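Local coordinates for sugar ABC transporter substrate-binding protein (Treponema pallidum subsp. pallidum, PDB 5U2P) that probably binds a sugar or related solute in the periplasm and delivers it to an ABC transporter, its true ligand being unassigned, at residues 112-115 against 116-119. Numbering follows the deposited sequence.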
ATOM      1  N   ALA A 112      -9.953  12.990  18.770  1.00 26.61           N
ATOM      2  CA  ALA A 112      -8.852  12.808  19.713  1.00 29.41           C
ATOM      3  C   ALA A 112      -7.968  11.616  19.408  1.00 35.61           C
ATOM      4  O   ALA A 112      -6.831  11.571  19.864  1.00 29.17           O
ATOM      5  CB  ALA A 112      -9.401  12.682  21.129  1.00 31.96           C
ATOM      6  N   TRP A 113      -8.473  10.651  18.644  1.00 24.32           N
ATOM      7  CA  TRP A 113      -7.698   9.444  18.345  1.00 25.55           C
ATOM      8  C   TRP A 113      -6.831   9.549  17.083  1.00 27.37           C
ATOM      9  O   TRP A 113      -6.029   8.660  16.812  1.00 24.56           O
ATOM     10  CB  TRP A 113      -8.630   8.233  18.234  1.00 23.30           C
ATOM     11  CG  TRP A 113      -9.884   8.441  17.413  1.00 18.93           C
ATOM     12  CD1 TRP A 113     -11.108   8.782  17.887  1.00 25.80           C
ATOM     13  CD2 TRP A 113     -10.038   8.271  15.995  1.00 17.43           C
ATOM     14  NE1 TRP A 113     -12.017   8.850  16.858  1.00 24.24           N
ATOM     15  CE2 TRP A 113     -11.384   8.542  15.688  1.00 22.01           C
ATOM     16  CE3 TRP A 113      -9.165   7.927  14.956  1.00 20.47           C
ATOM     17  CZ2 TRP A 113     -11.876   8.503  14.383  1.00 23.06           C
ATOM     18  CZ3 TRP A 113      -9.661   7.879  13.660  1.00 21.21           C
ATOM     19  CH2 TRP A 113     -11.005   8.166  13.389  1.00 24.35           C
ATOM     20  N   ILE A 114      -6.975  10.632  16.316  1.00 23.61           N
ATOM     21  CA  ILE A 114      -6.184  10.785  15.089  1.00 24.39           C
ATOM     22  C   ILE A 114      -4.666  10.684  15.331  1.00 23.67           C
ATOM     23  O   ILE A 114      -3.954  10.059  14.543  1.00 22.54           O
ATOM     24  CB  ILE A 114      -6.525  12.107  14.392  1.00 26.06           C
ATOM     25  CG1 ILE A 114      -7.949  12.050  13.837  1.00 26.89           C
ATOM     26  CG2 ILE A 114      -5.545  12.425  13.270  1.00 31.68           C
ATOM     27  CD1 ILE A 114      -8.155  11.045  12.705  1.00 27.86           C
ATOM     28  N   PRO A 115      -4.153  11.273  16.427  1.00 29.88           N
ATOM     29  CA  PRO A 115      -2.708  11.125  16.676  1.00 28.35           C
ATOM     30  C   PRO A 115      -2.227   9.697  16.938  1.00 27.90           C
ATOM     31  O   PRO A 115      -1.023   9.436  16.872  1.00 31.90           O
ATOM     32  CB  PRO A 115      -2.482  11.993  17.923  1.00 34.54           C
ATOM     33  CG  PRO A 115      -3.577  12.983  17.893  1.00 37.14           C
ATOM     34  CD  PRO A 115      -4.758  12.280  17.314  1.00 26.17           C
ATOM     35  N   ASP A 116      -3.144   8.790  17.241  1.00 24.67           N
ATOM     36  CA  ASP A 116      -2.795   7.402  17.532  1.00 25.06           C
ATOM     37  C   ASP A 116      -2.693   6.562  16.249  1.00 24.52           C
ATOM     38  O   ASP A 116      -2.190   5.440  16.266  1.00 25.93           O
ATOM     39  CB  ASP A 116      -3.823   6.781  18.469  1.00 27.19           C
ATOM     40  CG  ASP A 116      -3.793   7.381  19.863  1.00 56.19           C
ATOM     41  OD1 ASP A 116      -2.704   7.798  20.319  1.00 42.53           O
ATOM     42  OD2 ASP A 116      -4.868   7.414  20.503  1.00 37.33           O
ATOM     43  N   LEU A 117      -3.160   7.104  15.132  1.00 24.45           N
ATOM     44  CA  LEU A 117      -3.029   6.402  13.858  1.00 24.92           C
ATOM     45  C   LEU A 117      -1.580   6.321  13.390  1.00 24.58           C
ATOM     46  O   LEU A 117      -0.829   7.287  13.515  1.00 25.89           O
ATOM     47  CB  LEU A 117      -3.850   7.100  12.781  1.00 20.26           C
ATOM     48  CG  LEU A 117      -5.366   7.082  12.973  1.00 20.09           C
ATOM     49  CD1 LEU A 117      -6.002   8.015  11.968  1.00 28.22           C
ATOM     50  CD2 LEU A 117      -5.901   5.676  12.833  1.00 21.28           C
ATOM     51  N   LEU A 118      -1.206   5.188  12.800  1.00 22.29           N
ATOM     52  CA  LEU A 118       0.136   5.035  12.267  1.00 22.32           C
ATOM     53  C   LEU A 118       0.300   5.828  10.974  1.00 22.07           C
ATOM     54  O   LEU A 118       1.279   6.562  10.806  1.00 25.92           O
ATOM     55  CB  LEU A 118       0.448   3.557  12.038  1.00 22.96           C
ATOM     56  CG  LEU A 118       0.473   2.714  13.320  1.00 27.29           C
ATOM     57  CD1 LEU A 118       0.582   1.225  13.031  1.00 32.82           C
ATOM     58  CD2 LEU A 118       1.592   3.146  14.249  1.00 38.42           C
ATOM     59  N   ILE A 119      -0.645   5.645  10.056  1.00 22.96           N
ATOM     60  CA  ILE A 119      -0.626   6.299   8.746  1.00 23.84           C
ATOM     61  C   ILE A 119      -2.019   6.883   8.485  1.00 21.61           C
ATOM     62  O   ILE A 119      -2.871   6.217   7.882  1.00 22.46           O
ATOM     63  CB  ILE A 119      -0.258   5.324   7.598  1.00 20.21           C
ATOM     64  CG1 ILE A 119       0.941   4.447   7.957  1.00 26.04           C
ATOM     65  CG2 ILE A 119      -0.003   6.120   6.314  1.00 22.98           C
ATOM     66  CD1 ILE A 119       1.157   3.289   6.983  1.00 21.10           C
TER
HETATM   67  O   HOH W   1      -1.071   9.996  13.501  1.00 41.10           O
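Leu-117 brings its CD1 methyl against two side chains from earlier in the same turn. It meets Ile-114 CD1, methyl to methyl, at 3.8 Å. It also lies 4.0 Å from Trp-113 CZ3, at the edge of the indole and near the ring plane. Trp-113 CG sits between its own backbone N and carbonyl carbon (chi1 46°); with chi2 near -95° this points the CZ3 edge of the ring at Leu-117. Two successive i to i+3 backbone bonds hold the turn beneath these side chains. Asp-116 N donates to Trp-113 O at 2.9 Å, and Leu-117 N donates to Ile-114 O at 3.1 Å. Both donors stand well above the carbonyl planes. A water lies within hydrogen-bonding distance of Ile-114 O and Leu-117 O, 2.7 Å from the latter, and probably links the turn to the chain leaving it. Phe-347 packs on Trp-113, Asp-116 and Leu-117, while Trp-113 also rests on helix 318-329. Arg-348 NH2 hydrogen-bonds to Pro-115 O, and a backbone hydrogen bond joins Arg-348 to Asp-116. The whole is a short 3-10 turn, its Trp-113 and Leu-117 packed on strand 131-132, in the connection between helix 101-104 and that strand of a solute-binding-protein fold.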